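Local structure of DyP-type peroxidase (Pleurotus ostreatus PC15, 6FSK) at residues G271-G276 with G281-G286; I136-A139 with S145-K148; A106-D111 with I396-A401. The protein binds heme b and acts as a DyP-type (dye-decolorizing) peroxidase, probably also oxidising Mn(II) at a non-canonical site. The protein carries 1 engineered substitution. All blocks are in the same frame, centred on the assembly; numbering follows the deposited sequence.

Contact 1: residues G271-G276 with G281-G286; sequences GSELLG and GRWKSG. With HEM (protoporphyrin IX containing Fe), chain C.
Where helix 268-280 ends and the chain turns into the heme pocket, Glu-273 and Leu-274 meet Trp-283. Gly-281, the first residue to leave helical angles, has a positive phi of 101°; a CB there would be jammed against the preceding carbonyl oxygen, so glycine suits the exit. Trp-283 then starts a type I beta turn closed by Gly-286 N bonding to Trp-283 O. Its CG is anti to the carbonyl carbon (chi1 -63°), which turns the indole back to the helix. Glu-273 reaches the ring edge from near the ring plane, with CG 3.7 Å from Trp-283 CZ3, and its carboxylate stands 83° to the indole. Leu-274 arrives obliquely, CD1 lying 3.7 Å from Trp-283 CH2. The broad ring thus bridges an aliphatic stem and a branched apolar tip, while its NE1 is satisfied by Thr-292 O. Arg-282 points the other way, to the heme: its chain is extended from CG to NE, and NE comes 3.7 Å from CBA, a propionate methylene of the heme. Its NH1 donates to Gly-286 O at 2.8 Å, with the acceptor close to the guanidinium plane. Asn-307 O is a second acceptor for NH1, so the guanidinium ties the loop after helix 268-280 to the chain beyond helix 298-302, beside the cofactor. With an alanine here, Gly-286 O and Asn-307 O would probably lose their shared donor and a gap would open beside the heme propionate. Around the contact, Ser-272 OG hydrogen bonds Leu-256 O, and Leu-275 packs on Phe-255 and Leu-256; these join helix 268-280 to helix 249-258, which follows strand 238-247 of the central sheet.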
ATOM      1  N   GLY A 271       5.174  -0.473  28.708  1.00 13.16           N
ATOM      2  CA  GLY A 271       5.635  -1.674  28.015  1.00 12.82           C
ATOM      3  C   GLY A 271       4.740  -2.062  26.865  1.00 12.26           C
ATOM      4  O   GLY A 271       5.224  -2.655  25.908  1.00 11.77           O
ATOM      5  N   SER A 272       3.450  -1.781  27.004  1.00 12.04           N
ATOM      6  CA  SER A 272       2.493  -2.116  25.955  1.00 11.44           C
ATOM      7  C   SER A 272       2.711  -1.148  24.800  1.00 12.00           C
ATOM      8  O   SER A 272       2.674  -1.536  23.598  1.00 11.42           O
ATOM      9  CB  SER A 272       1.080  -2.063  26.500  1.00 11.13           C
ATOM     10  OG  SER A 272       0.855  -3.157  27.382  1.00 12.31           O
ATOM     11  N   GLU A 273       2.961   0.107  25.121  1.00 11.30           N
ATOM     12  CA  GLU A 273       3.207   1.127  24.080  1.00 12.86           C
ATOM     13  C   GLU A 273       4.463   0.805  23.278  1.00 11.81           C
ATOM     14  O   GLU A 273       4.506   0.857  22.043  1.00 11.68           O
ATOM     15  CB  GLU A 273       3.366   2.507  24.732  1.00 15.73           C
ATOM     16  CG  GLU A 273       3.607   3.711  23.816  1.00 20.87           C
ATOM     17  CD  GLU A 273       4.024   4.994  24.623  1.00 25.01           C
ATOM     18  OE1 GLU A 273       4.360   4.912  25.890  1.00 31.06           O
ATOM     19  OE2 GLU A 273       3.950   6.119  24.049  1.00 30.59           O
ATOM     20  N   LEU A 274       5.485   0.350  23.996  1.00 11.03           N
ATOM     21  CA  LEU A 274       6.795  -0.015  23.390  1.00 11.33           C
ATOM     22  C   LEU A 274       6.562  -1.235  22.517  1.00 10.74           C
ATOM     23  O   LEU A 274       7.150  -1.325  21.457  1.00 11.27           O
ATOM     24  CB  LEU A 274       7.808  -0.330  24.466  1.00 12.13           C
ATOM     25  CG  LEU A 274       9.174  -0.822  23.986  1.00 11.83           C
ATOM     26  CD1 LEU A 274       9.849   0.209  23.153  1.00 12.47           C
ATOM     27  CD2 LEU A 274      10.075  -1.230  25.142  1.00 12.86           C
ATOM     28  N   LEU A 275       5.758  -2.200  22.945  1.00 10.52           N
ATOM     29  CA  LEU A 275       5.517  -3.353  22.085  1.00 10.55           C
ATOM     30  C   LEU A 275       4.931  -2.965  20.755  1.00 10.33           C
ATOM     31  O   LEU A 275       5.358  -3.491  19.709  1.00 10.30           O
ATOM     32  CB  LEU A 275       4.640  -4.447  22.754  1.00 10.87           C
ATOM     33  CG  LEU A 275       4.247  -5.637  21.869  1.00 11.04           C
ATOM     34  CD1 LEU A 275       5.495  -6.384  21.489  1.00 11.86           C
ATOM     35  CD2 LEU A 275       3.269  -6.545  22.631  1.00 11.92           C
ATOM     36  N   GLY A 276       3.918  -2.092  20.800  1.00  9.88           N
ATOM     37  CA  GLY A 276       3.299  -1.619  19.538  1.00 10.58           C
ATOM     38  C   GLY A 276       4.319  -0.997  18.613  1.00 10.88           C
ATOM     39  O   GLY A 276       4.367  -1.310  17.414  1.00  9.78           O
ATOM     40  N   GLY A 281       7.768  -0.680  13.971  1.00 10.00           N
ATOM     41  CA  GLY A 281       9.046   0.003  13.642  1.00  9.73           C
ATOM     42  C   GLY A 281       9.043   1.492  13.873  1.00  8.96           C
ATOM     43  O   GLY A 281      10.117   2.106  13.681  1.00  9.65           O
ATOM     44  N   ARG A 282       7.895   2.012  14.306  1.00  9.32           N
ATOM     45  CA  ARG A 282       7.745   3.415  14.674  1.00  9.73           C
ATOM     46  C   ARG A 282       6.810   3.537  15.801  1.00  9.90           C
ATOM     47  O   ARG A 282       5.882   2.727  15.895  1.00  9.90           O
ATOM     48  CB  ARG A 282       7.224   4.282  13.480  1.00 10.16           C
ATOM     49  CG  ARG A 282       8.070   4.344  12.230  1.00 10.18           C
ATOM     50  CD  ARG A 282       7.452   5.187  11.146  1.00  9.98           C
ATOM     51  NE  ARG A 282       8.272   5.201   9.966  1.00  9.99           N
ATOM     52  CZ  ARG A 282       9.303   6.034   9.754  1.00 10.40           C
ATOM     53  NH1 ARG A 282       9.567   7.060  10.553  1.00 11.72           N
ATOM     54  NH2 ARG A 282      10.007   5.915   8.679  1.00 11.11           N
ATOM     55  N   TRP A 283       7.045   4.553  16.653  1.00 10.82           N
ATOM     56  CA  TRP A 283       6.029   4.978  17.611  1.00 11.23           C
ATOM     57  C   TRP A 283       4.818   5.506  16.834  1.00 10.88           C
ATOM     58  O   TRP A 283       4.932   5.855  15.640  1.00 10.75           O
ATOM     59  CB  TRP A 283       6.682   6.069  18.494  1.00 11.84           C
ATOM     60  CG  TRP A 283       7.820   5.573  19.275  1.00 10.89           C
ATOM     61  CD1 TRP A 283       9.138   5.629  18.918  1.00 10.92           C
ATOM     62  CD2 TRP A 283       7.794   4.919  20.565  1.00 11.63           C
ATOM     63  NE1 TRP A 283       9.932   5.034  19.901  1.00 11.77           N
ATOM     64  CE2 TRP A 283       9.142   4.639  20.917  1.00 11.81           C
ATOM     65  CE3 TRP A 283       6.804   4.604  21.462  1.00 11.69           C
ATOM     66  CZ2 TRP A 283       9.487   3.990  22.123  1.00 12.22           C
ATOM     67  CZ3 TRP A 283       7.152   4.000  22.665  1.00 13.18           C
ATOM     68  CH2 TRP A 283       8.486   3.664  22.959  1.00 12.22           C
ATOM     69  N   LYS A 284       3.692   5.602  17.527  1.00 10.50           N
ATOM     70  CA  LYS A 284       2.462   6.123  16.902  1.00 11.90           C
ATOM     71  C   LYS A 284       2.670   7.468  16.295  1.00 11.62           C
ATOM     72  O   LYS A 284       2.082   7.789  15.255  1.00 12.26           O
ATOM     73  CB  LYS A 284       1.316   6.060  17.905  1.00 11.90           C
ATOM     74  CG  LYS A 284       0.755   4.680  18.108  1.00 14.30           C
ATOM     75  CD  LYS A 284      -0.447   4.706  19.039  1.00 15.05           C
ATOM     76  CE  LYS A 284      -1.036   3.335  19.229  1.00 16.28           C
ATOM     77  NZ  LYS A 284      -2.197   3.319  20.140  1.00 23.70           N
ATOM     78  N   SER A 285       3.508   8.309  16.920  1.00 11.15           N
ATOM     79  CA  SER A 285       3.845   9.594  16.334  1.00 12.69           C
ATOM     80  C   SER A 285       4.517   9.585  14.962  1.00 13.01           C
ATOM     81  O   SER A 285       4.470  10.594  14.256  1.00 14.44           O
ATOM     82  CB  SER A 285       4.878  10.247  17.264  1.00 13.77           C
ATOM     83  OG  SER A 285       6.134   9.581  17.264  1.00 13.21           O
ATOM     84  N   GLY A 286       5.167   8.474  14.606  1.00 10.84           N
ATOM     85  CA  GLY A 286       5.953   8.348  13.422  1.00 11.45           C
ATOM     86  C   GLY A 286       7.442   8.312  13.716  1.00 10.43           C
ATOM     87  O   GLY A 286       8.263   8.071  12.834  1.00 12.77           O
TER
HETATM   88  CHA HEM C 501       5.005   1.417   6.168  1.00  9.86           C
HETATM   89  CHB HEM C 501       0.866   0.488   8.459  1.00  8.76           C
HETATM   90  CHC HEM C 501      -0.271  -2.654   4.993  1.00  8.84           C
HETATM   91  CHD HEM C 501       4.017  -1.965   2.844  1.00  8.61           C
HETATM   92  C1A HEM C 501       3.985   1.473   7.119  1.00  9.30           C
HETATM   93  C2A HEM C 501       3.953   2.316   8.273  1.00  9.75           C
HETATM   94  C3A HEM C 501       2.782   2.099   8.888  1.00  9.96           C
HETATM   95  C4A HEM C 501       2.126   1.059   8.156  1.00  9.12           C
HETATM   96  CMA HEM C 501       2.324   2.702  10.171  1.00 10.35           C
HETATM   97  CAA HEM C 501       5.075   3.248   8.704  1.00  9.79           C
HETATM   98  CBA HEM C 501       5.013   4.695   8.232  1.00 11.28           C
HETATM   99  CGA HEM C 501       5.264   4.842   6.755  1.00 12.05           C
HETATM  100  O1A HEM C 501       6.407   4.744   6.304  1.00 12.34           O
HETATM  101  O2A HEM C 501       4.278   5.093   6.017  1.00 13.22           O
HETATM  102  C1B HEM C 501       0.155  -0.471   7.732  1.00 10.33           C
HETATM  103  C2B HEM C 501      -1.122  -0.945   8.013  1.00 10.51           C
HETATM  104  C3B HEM C 501      -1.502  -1.814   7.039  1.00  8.52           C
HETATM  105  C4B HEM C 501      -0.346  -1.874   6.132  1.00  8.47           C
HETATM  106  CMB HEM C 501      -1.948  -0.595   9.225  1.00 11.73           C
HETATM  107  CAB HEM C 501      -2.714  -2.632   6.813  1.00  9.00           C
HETATM  108  CBB HEM C 501      -3.881  -2.350   7.349  1.00  8.64           C
HETATM  109  C1C HEM C 501       0.769  -2.851   4.138  1.00  8.59           C
HETATM  110  C2C HEM C 501       0.884  -3.740   3.061  1.00  9.24           C
HETATM  111  C3C HEM C 501       2.095  -3.589   2.452  1.00  9.19           C
HETATM  112  C4C HEM C 501       2.748  -2.501   3.141  1.00  7.88           C
HETATM  113  CMC HEM C 501      -0.207  -4.691   2.646  1.00 10.22           C
HETATM  114  CAC HEM C 501       2.771  -4.314   1.341  1.00  8.70           C
HETATM  115  CBC HEM C 501       2.517  -5.600   1.024  1.00  9.94           C
HETATM  116  C1D HEM C 501       4.597  -0.921   3.568  1.00  8.40           C
HETATM  117  C2D HEM C 501       5.862  -0.285   3.084  1.00  8.41           C
HETATM  118  C3D HEM C 501       6.103   0.709   4.022  1.00  8.91           C
HETATM  119  C4D HEM C 501       5.057   0.583   5.024  1.00  9.28           C
HETATM  120  CMD HEM C 501       6.647  -0.590   1.872  1.00  8.16           C
HETATM  121  CAD HEM C 501       7.297   1.654   4.093  1.00  9.28           C
HETATM  122  CBD HEM C 501       8.484   1.055   4.778  1.00  9.78           C
HETATM  123  CGD HEM C 501       9.683   1.968   4.713  1.00  9.52           C
HETATM  124  O1D HEM C 501      10.228   2.160   5.829  1.00 10.65           O
HETATM  125  O2D HEM C 501       9.979   2.526   3.677  1.00 11.04           O
HETATM  126  NA  HEM C 501       2.895   0.601   7.091  1.00  9.36           N
HETATM  127  NB  HEM C 501       0.654  -1.098   6.639  1.00  8.58           N
HETATM  128  NC  HEM C 501       2.007  -2.172   4.250  1.00  8.57           N
HETATM  129  ND  HEM C 501       4.218  -0.421   4.746  1.00  8.41           N
HETATM  130 FE   HEM C 501       2.491  -0.817   5.730  1.00  9.01          FE

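Contact 2: residues I136-A139 with S145-K148; sequences IFVA and SVNK
Val-138 and Val-146 meet through methyl groups, so the flat groups at the interface are backbone carbonyls. Val-146 sets one methyl against each of two successive residues: CG1 lies 3.7 Å from Val-138 O, and CG2 lies 3.8 Å from Ala-139 C. The one aromatic ring of strand segment 136-139, that of Phe-137, is turned to the sheet surface remote from the helix, where it meets the ring of Tyr-23 with the planes at about 25°. On the helix side the two valines lie alongside each other, pointing opposite ways, CG1 of Val-138 being 3.8 Å from CG1 of Val-146. In Val-138 this methyl is anti to the backbone N (chi1 -180°), a position that also brings it 3.8 Å from Val-146 O. Short, beta-branched side chains suit so close an approach, in which the CA atoms of Val-138 and Val-146 are 5.9 Å apart. The pair lies at the start of the second crossover of a ferredoxin-like half of the DyP fold: strand 134-140 leads into helix 144-156, which runs back over the sheet to strand 166-175, a strand parallel to the first with 20-28 between them. Val-146 accordingly also touches Thr-20 and Thr-22 of that intervening strand. Further along the same helix, Val-138 rests on Lys-149 and Leu-150, and Ile-136 on Ile-153. Ala-139 directs its methyl away from the helix, onto Leu-16 and Lys-18. At the helix start, Ser-145 OG hydrogen bonds the O atom of the S-hydroxycysteine at position 142.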
ATOM      1  N   ILE A 136     -12.627   3.147 -11.547  1.00  9.84           N
ATOM      2  CA  ILE A 136     -12.608   4.589 -11.669  1.00 11.11           C
ATOM      3  C   ILE A 136     -12.549   5.107 -10.227  1.00 12.16           C
ATOM      4  O   ILE A 136     -13.381   4.705  -9.417  1.00 12.93           O
ATOM      5  CB  ILE A 136     -13.837   5.163 -12.419  1.00 13.91           C
ATOM      6  CG1 ILE A 136     -13.728   4.790 -13.887  1.00 13.95           C
ATOM      7  CG2 ILE A 136     -13.918   6.668 -12.238  1.00 13.83           C
ATOM      8  CD1 ILE A 136     -15.067   4.808 -14.548  1.00 15.94           C
ATOM      9  N   PHE A 137     -11.586   5.968  -9.909  1.00 11.02           N
ATOM     10  CA  PHE A 137     -11.512   6.491  -8.572  1.00 10.84           C
ATOM     11  C   PHE A 137     -11.385   7.999  -8.517  1.00 11.70           C
ATOM     12  O   PHE A 137     -10.788   8.594  -9.404  1.00 11.83           O
ATOM     13  CB  PHE A 137     -10.517   5.795  -7.688  1.00 11.76           C
ATOM     14  CG  PHE A 137      -9.111   5.776  -8.249  1.00 11.33           C
ATOM     15  CD1 PHE A 137      -8.795   4.820  -9.204  1.00 12.77           C
ATOM     16  CD2 PHE A 137      -8.079   6.583  -7.674  1.00 13.66           C
ATOM     17  CE1 PHE A 137      -7.460   4.707  -9.671  1.00 12.45           C
ATOM     18  CE2 PHE A 137      -6.764   6.449  -8.143  1.00 12.89           C
ATOM     19  CZ  PHE A 137      -6.480   5.531  -9.103  1.00 13.15           C
ATOM     20  N   VAL A 138     -12.053   8.559  -7.535  1.00 10.80           N
ATOM     21  CA  VAL A 138     -12.261  10.002  -7.449  1.00 11.63           C
ATOM     22  C   VAL A 138     -11.896  10.425  -6.022  1.00 11.52           C
ATOM     23  O   VAL A 138     -12.407   9.926  -5.049  1.00 11.83           O
ATOM     24  CB  VAL A 138     -13.723  10.360  -7.813  1.00 12.17           C
ATOM     25  CG1 VAL A 138     -13.912  11.838  -7.719  1.00 13.86           C
ATOM     26  CG2 VAL A 138     -14.082   9.904  -9.201  1.00 14.52           C
ATOM     27  N   ALA A 139     -10.982  11.373  -5.928  1.00 12.53           N
ATOM     28  CA  ALA A 139     -10.456  11.883  -4.656  1.00 11.77           C
ATOM     29  C   ALA A 139     -10.721  13.353  -4.506  1.00 14.32           C
ATOM     30  O   ALA A 139     -10.490  14.152  -5.417  1.00 14.94           O
ATOM     31  CB  ALA A 139      -8.941  11.659  -4.674  1.00 12.66           C
ATOM     32  N   SER A 145     -18.000  17.061  -3.320  1.00 18.27           N
ATOM     33  CA  SER A 145     -17.151  17.261  -4.532  1.00 17.73           C
ATOM     34  C   SER A 145     -16.855  15.923  -5.241  1.00 15.13           C
ATOM     35  O   SER A 145     -16.941  15.802  -6.428  1.00 14.60           O
ATOM     36  CB  SER A 145     -15.877  18.105  -4.325  1.00 21.38           C
ATOM     37  OG  SER A 145     -15.035  17.451  -3.416  1.00 29.64           O
ATOM     38  N   VAL A 146     -16.552  14.908  -4.456  1.00 15.25           N
ATOM     39  CA  VAL A 146     -16.309  13.588  -5.072  1.00 13.67           C
ATOM     40  C   VAL A 146     -17.564  13.074  -5.744  1.00 14.43           C
ATOM     41  O   VAL A 146     -17.519  12.551  -6.814  1.00 14.79           O
ATOM     42  CB  VAL A 146     -15.780  12.621  -3.993  1.00 13.88           C
ATOM     43  CG1 VAL A 146     -15.784  11.219  -4.447  1.00 14.11           C
ATOM     44  CG2 VAL A 146     -14.361  13.037  -3.608  1.00 15.01           C
ATOM     45  N   ASN A 147     -18.716  13.191  -5.090  1.00 15.64           N
ATOM     46  CA  ASN A 147     -19.943  12.650  -5.645  1.00 18.67           C
ATOM     47  C   ASN A 147     -20.384  13.389  -6.913  1.00 16.92           C
ATOM     48  O   ASN A 147     -20.863  12.755  -7.849  1.00 18.15           O
ATOM     49  CB  ASN A 147     -21.088  12.614  -4.603  1.00 21.03           C
ATOM     50  CG  ASN A 147     -20.792  11.688  -3.396  1.00 26.67           C
ATOM     51  OD1 ASN A 147     -20.070  10.748  -3.511  1.00 30.32           O
ATOM     52  ND2 ASN A 147     -21.413  11.969  -2.241  1.00 28.78           N
ATOM     53  N   LYS A 148     -20.161  14.687  -6.950  1.00 17.55           N
ATOM     54  CA  LYS A 148     -20.455  15.472  -8.152  1.00 19.39           C
ATOM     55  C   LYS A 148     -19.615  15.050  -9.328  1.00 19.50           C
ATOM     56  O   LYS A 148     -20.134  14.866 -10.454  1.00 19.39           O
ATOM     57  CB  LYS A 148     -20.288  16.966  -7.844  1.00 21.80           C
ATOM     58  CG  LYS A 148     -20.444  17.889  -9.056  1.00 26.50           C
ATOM     59  CD  LYS A 148     -20.223  19.349  -8.664  1.00 31.22           C
ATOM     60  CE  LYS A 148     -20.610  20.249  -9.824  1.00 37.98           C
ATOM     61  NZ  LYS A 148     -20.318  21.681  -9.496  1.00 44.01           N
TER

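Contact 3: residues A106-D111 with I396-A401; sequences AEILGD and IQESWA
Ile-108 and Leu-109, at the end of helix 102-109, meet Glu-398 and Gln-397 of helix 393-401. A Schellman motif closes the first helix: Asp-111 N bonds to Ala-106 O, Gly-110 N bonds to Glu-107 O, and Gly-110 takes the positive phi (101°) that glycine tolerates. The second helix widens into a pi-type turn, where Ile-396 O accepts from both Ala-401 N and Trp-400 N. Glu-398 is stretched out, with CG anti to its backbone N (chi1 -176°) and no bend beyond. Its carboxylate thereby reaches the CG2 methyl of Ile-108, which lies 3.4 Å from both OE2 and CD, with OE1 slightly farther, a van der Waals contact and not a polar bond. Gln-397 starts with the same first torsion but bends at chi2 (74°), crossing Leu-109 at about a right angle; its CG comes 3.7 Å from Leu-109 O and 4.1 Å from Leu-109 CD2. An amide suits the buried site, because NE2 finds acceptors in Asn-402 OD1 and Ile-431 O, while Asn-402 ND2 and Gln-433 NE2 satisfy Leu-109 O. Gln-397 also touches the heme, and Leu-109 packs on Phe-393 and His-394 of the same helix. At the outer edge a water bridges the two helices, donating to Ile-108 O at 2.7 Å and to Glu-398 OE2 at 3.1 Å.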
ATOM      1  N   ALA A 106      -4.517 -14.603  -4.246  1.00 10.50           N
ATOM      2  CA  ALA A 106      -4.749 -14.441  -2.839  1.00 10.79           C
ATOM      3  C   ALA A 106      -4.453 -15.746  -2.072  1.00 11.32           C
ATOM      4  O   ALA A 106      -4.084 -15.750  -0.901  1.00 10.86           O
ATOM      5  CB  ALA A 106      -6.190 -14.035  -2.576  1.00 12.13           C
ATOM      6  N   GLU A 107      -4.550 -16.901  -2.738  1.00 10.61           N
ATOM      7  CA  GLU A 107      -4.164 -18.158  -2.086  1.00 12.39           C
ATOM      8  C   GLU A 107      -2.702 -18.111  -1.657  1.00 11.64           C
ATOM      9  O   GLU A 107      -2.390 -18.353  -0.498  1.00 11.88           O
ATOM     10  CB  GLU A 107      -4.363 -19.334  -3.058  1.00 13.26           C
ATOM     11  CG  GLU A 107      -4.185 -20.688  -2.368  1.00 13.70           C
ATOM     12  CD  GLU A 107      -4.379 -21.895  -3.276  1.00 17.39           C
ATOM     13  OE1 GLU A 107      -4.777 -21.759  -4.471  1.00 18.49           O
ATOM     14  OE2 GLU A 107      -4.171 -23.029  -2.723  1.00 23.07           O
ATOM     15  N   ILE A 108      -1.836 -17.714  -2.588  1.00 11.33           N
ATOM     16  CA  ILE A 108      -0.421 -17.588  -2.284  1.00 12.19           C
ATOM     17  C   ILE A 108      -0.118 -16.414  -1.378  1.00 13.65           C
ATOM     18  O   ILE A 108       0.814 -16.506  -0.549  1.00 13.50           O
ATOM     19  CB  ILE A 108       0.383 -17.630  -3.569  1.00 14.10           C
ATOM     20  CG1 ILE A 108       0.345 -19.127  -4.103  1.00 18.29           C
ATOM     21  CG2 ILE A 108       1.793 -17.154  -3.386  1.00 16.01           C
ATOM     22  CD1 ILE A 108       0.952 -19.179  -5.491  1.00 22.53           C
ATOM     23  N   LEU A 109      -0.919 -15.353  -1.487  1.00 11.91           N
ATOM     24  CA  LEU A 109      -0.744 -14.211  -0.554  1.00 11.70           C
ATOM     25  C   LEU A 109      -0.993 -14.610   0.872  1.00 10.91           C
ATOM     26  O   LEU A 109      -0.542 -13.928   1.848  1.00  9.68           O
ATOM     27  CB  LEU A 109      -1.602 -13.000  -0.903  1.00 12.36           C
ATOM     28  CG  LEU A 109      -1.444 -12.371  -2.276  1.00 12.20           C
ATOM     29  CD1 LEU A 109      -2.460 -11.252  -2.456  1.00 13.55           C
ATOM     30  CD2 LEU A 109      -0.048 -11.885  -2.522  1.00 12.33           C
ATOM     31  N   GLY A 110      -1.760 -15.685   1.093  1.00 10.10           N
ATOM     32  CA  GLY A 110      -2.073 -16.145   2.434  1.00 10.23           C
ATOM     33  C   GLY A 110      -3.446 -15.773   2.964  1.00 10.78           C
ATOM     34  O   GLY A 110      -3.706 -15.980   4.166  1.00 11.20           O
ATOM     35  N   ASP A 111      -4.319 -15.257   2.125  1.00 10.12           N
ATOM     36  CA  ASP A 111      -5.634 -14.815   2.532  1.00 10.05           C
ATOM     37  C   ASP A 111      -6.415 -16.023   3.060  1.00 12.23           C
ATOM     38  O   ASP A 111      -6.313 -17.118   2.552  1.00 12.91           O
ATOM     39  CB  ASP A 111      -6.434 -14.225   1.384  1.00 10.53           C
ATOM     40  CG  ASP A 111      -5.984 -12.805   0.985  1.00  9.90           C
ATOM     41  OD1 ASP A 111      -4.822 -12.465   1.307  1.00 11.26           O
ATOM     42  OD2 ASP A 111      -6.734 -12.066   0.308  1.00  9.68           O
ATOM     43  N   ILE A 396       6.833  -8.835  -1.572  1.00  8.50           N
ATOM     44  CA  ILE A 396       6.876  -8.315  -0.249  1.00  9.33           C
ATOM     45  C   ILE A 396       5.982  -9.153   0.649  1.00  8.97           C
ATOM     46  O   ILE A 396       6.387  -9.515   1.776  1.00 10.07           O
ATOM     47  CB  ILE A 396       6.434  -6.847  -0.156  1.00  9.80           C
ATOM     48  CG1 ILE A 396       7.427  -5.867  -0.860  1.00 10.21           C
ATOM     49  CG2 ILE A 396       6.275  -6.359   1.283  1.00 10.86           C
ATOM     50  CD1 ILE A 396       6.841  -4.502  -1.190  1.00 11.31           C
ATOM     51  N   GLN A 397       4.749  -9.350   0.199  1.00  8.49           N
ATOM     52  CA  GLN A 397       3.814 -10.112   0.999  1.00  8.70           C
ATOM     53  C   GLN A 397       4.277 -11.509   1.234  1.00  9.40           C
ATOM     54  O   GLN A 397       4.343 -11.989   2.391  1.00 11.36           O
ATOM     55  CB  GLN A 397       2.466 -10.099   0.339  1.00  9.70           C
ATOM     56  CG  GLN A 397       1.314 -10.796   1.146  1.00 10.34           C
ATOM     57  CD  GLN A 397       0.876  -9.944   2.341  1.00 10.34           C
ATOM     58  OE1 GLN A 397       0.509  -8.814   2.203  1.00 11.21           O
ATOM     59  NE2 GLN A 397       1.073 -10.488   3.543  1.00 10.48           N
ATOM     60  N   GLU A 398       4.623 -12.241   0.146  1.00  9.75           N
ATOM     61  CA  GLU A 398       4.896 -13.677   0.286  1.00 10.80           C
ATOM     62  C   GLU A 398       6.261 -13.961   0.822  1.00 11.59           C
ATOM     63  O   GLU A 398       6.438 -14.850   1.687  1.00 13.15           O
ATOM     64  CB  GLU A 398       4.774 -14.346  -1.073  1.00 11.93           C
ATOM     65  CG  GLU A 398       4.948 -15.844  -1.016  1.00 13.66           C
ATOM     66  CD  GLU A 398       4.992 -16.585  -2.324  1.00 14.52           C
ATOM     67  OE1 GLU A 398       5.167 -15.991  -3.436  1.00 17.84           O
ATOM     68  OE2 GLU A 398       4.836 -17.868  -2.151  1.00 17.54           O
ATOM     69  N   SER A 399       7.259 -13.305   0.257  1.00  9.76           N
ATOM     70  CA  SER A 399       8.649 -13.612   0.548  1.00 10.67           C
ATOM     71  C   SER A 399       9.239 -12.946   1.776  1.00  9.49           C
ATOM     72  O   SER A 399      10.205 -13.435   2.332  1.00  9.79           O
ATOM     73  CB  SER A 399       9.532 -13.414  -0.669  1.00 12.55           C
ATOM     74  OG  SER A 399       9.298 -14.460  -1.645  1.00 14.88           O
ATOM     75  N   TRP A 400       8.665 -11.841   2.226  1.00  9.38           N
ATOM     76  CA  TRP A 400       9.156 -11.075   3.364  1.00  9.10           C
ATOM     77  C   TRP A 400       8.158 -11.165   4.547  1.00  8.86           C
ATOM     78  O   TRP A 400       8.483 -11.790   5.547  1.00  9.41           O
ATOM     79  CB  TRP A 400       9.468  -9.631   2.962  1.00  9.75           C
ATOM     80  CG  TRP A 400      10.636  -9.527   2.014  1.00  9.54           C
ATOM     81  CD1 TRP A 400      11.535 -10.544   1.615  1.00  9.99           C
ATOM     82  CD2 TRP A 400      11.074  -8.315   1.349  1.00 10.24           C
ATOM     83  NE1 TRP A 400      12.482 -10.001   0.750  1.00 10.81           N
ATOM     84  CE2 TRP A 400      12.242  -8.646   0.619  1.00 10.29           C
ATOM     85  CE3 TRP A 400      10.566  -7.004   1.295  1.00  9.91           C
ATOM     86  CZ2 TRP A 400      12.880  -7.686  -0.206  1.00 10.50           C
ATOM     87  CZ3 TRP A 400      11.210  -6.070   0.567  1.00  9.68           C
ATOM     88  CH2 TRP A 400      12.412  -6.421  -0.165  1.00  9.88           C
ATOM     89  N   ALA A 401       6.989 -10.544   4.435  1.00  8.38           N
ATOM     90  CA  ALA A 401       6.004 -10.485   5.531  1.00  8.60           C
ATOM     91  C   ALA A 401       5.547 -11.871   5.987  1.00  9.82           C
ATOM     92  O   ALA A 401       5.447 -12.092   7.207  1.00 10.27           O
ATOM     93  CB  ALA A 401       4.807  -9.643   5.131  1.00  9.35           C
TER
HETATM   94  O   HOH W   1       2.521 -18.529  -0.128  1.00 17.33           O

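In the fold
The chain folds as two ferredoxin-like halves whose strands join in one eight-stranded antiparallel sheet, and the contacts sample both. Contact 3 joins a helix between strands 74-80 and 134-140 of the first half to one between strands 379-386 and 462-472 of the second. The loop it closes encloses contact 2, in the first half, and then contact 1, in the second. The centres of contacts 1 and 3 are about 25 Å apart, yet each has residues in the heme pocket, so the cofactor lies within reach of both. Contact 2, centre to centre about 35 Å from contact 1 and 31 Å from contact 3, packs a helix on the first half's sheet, away from the heme.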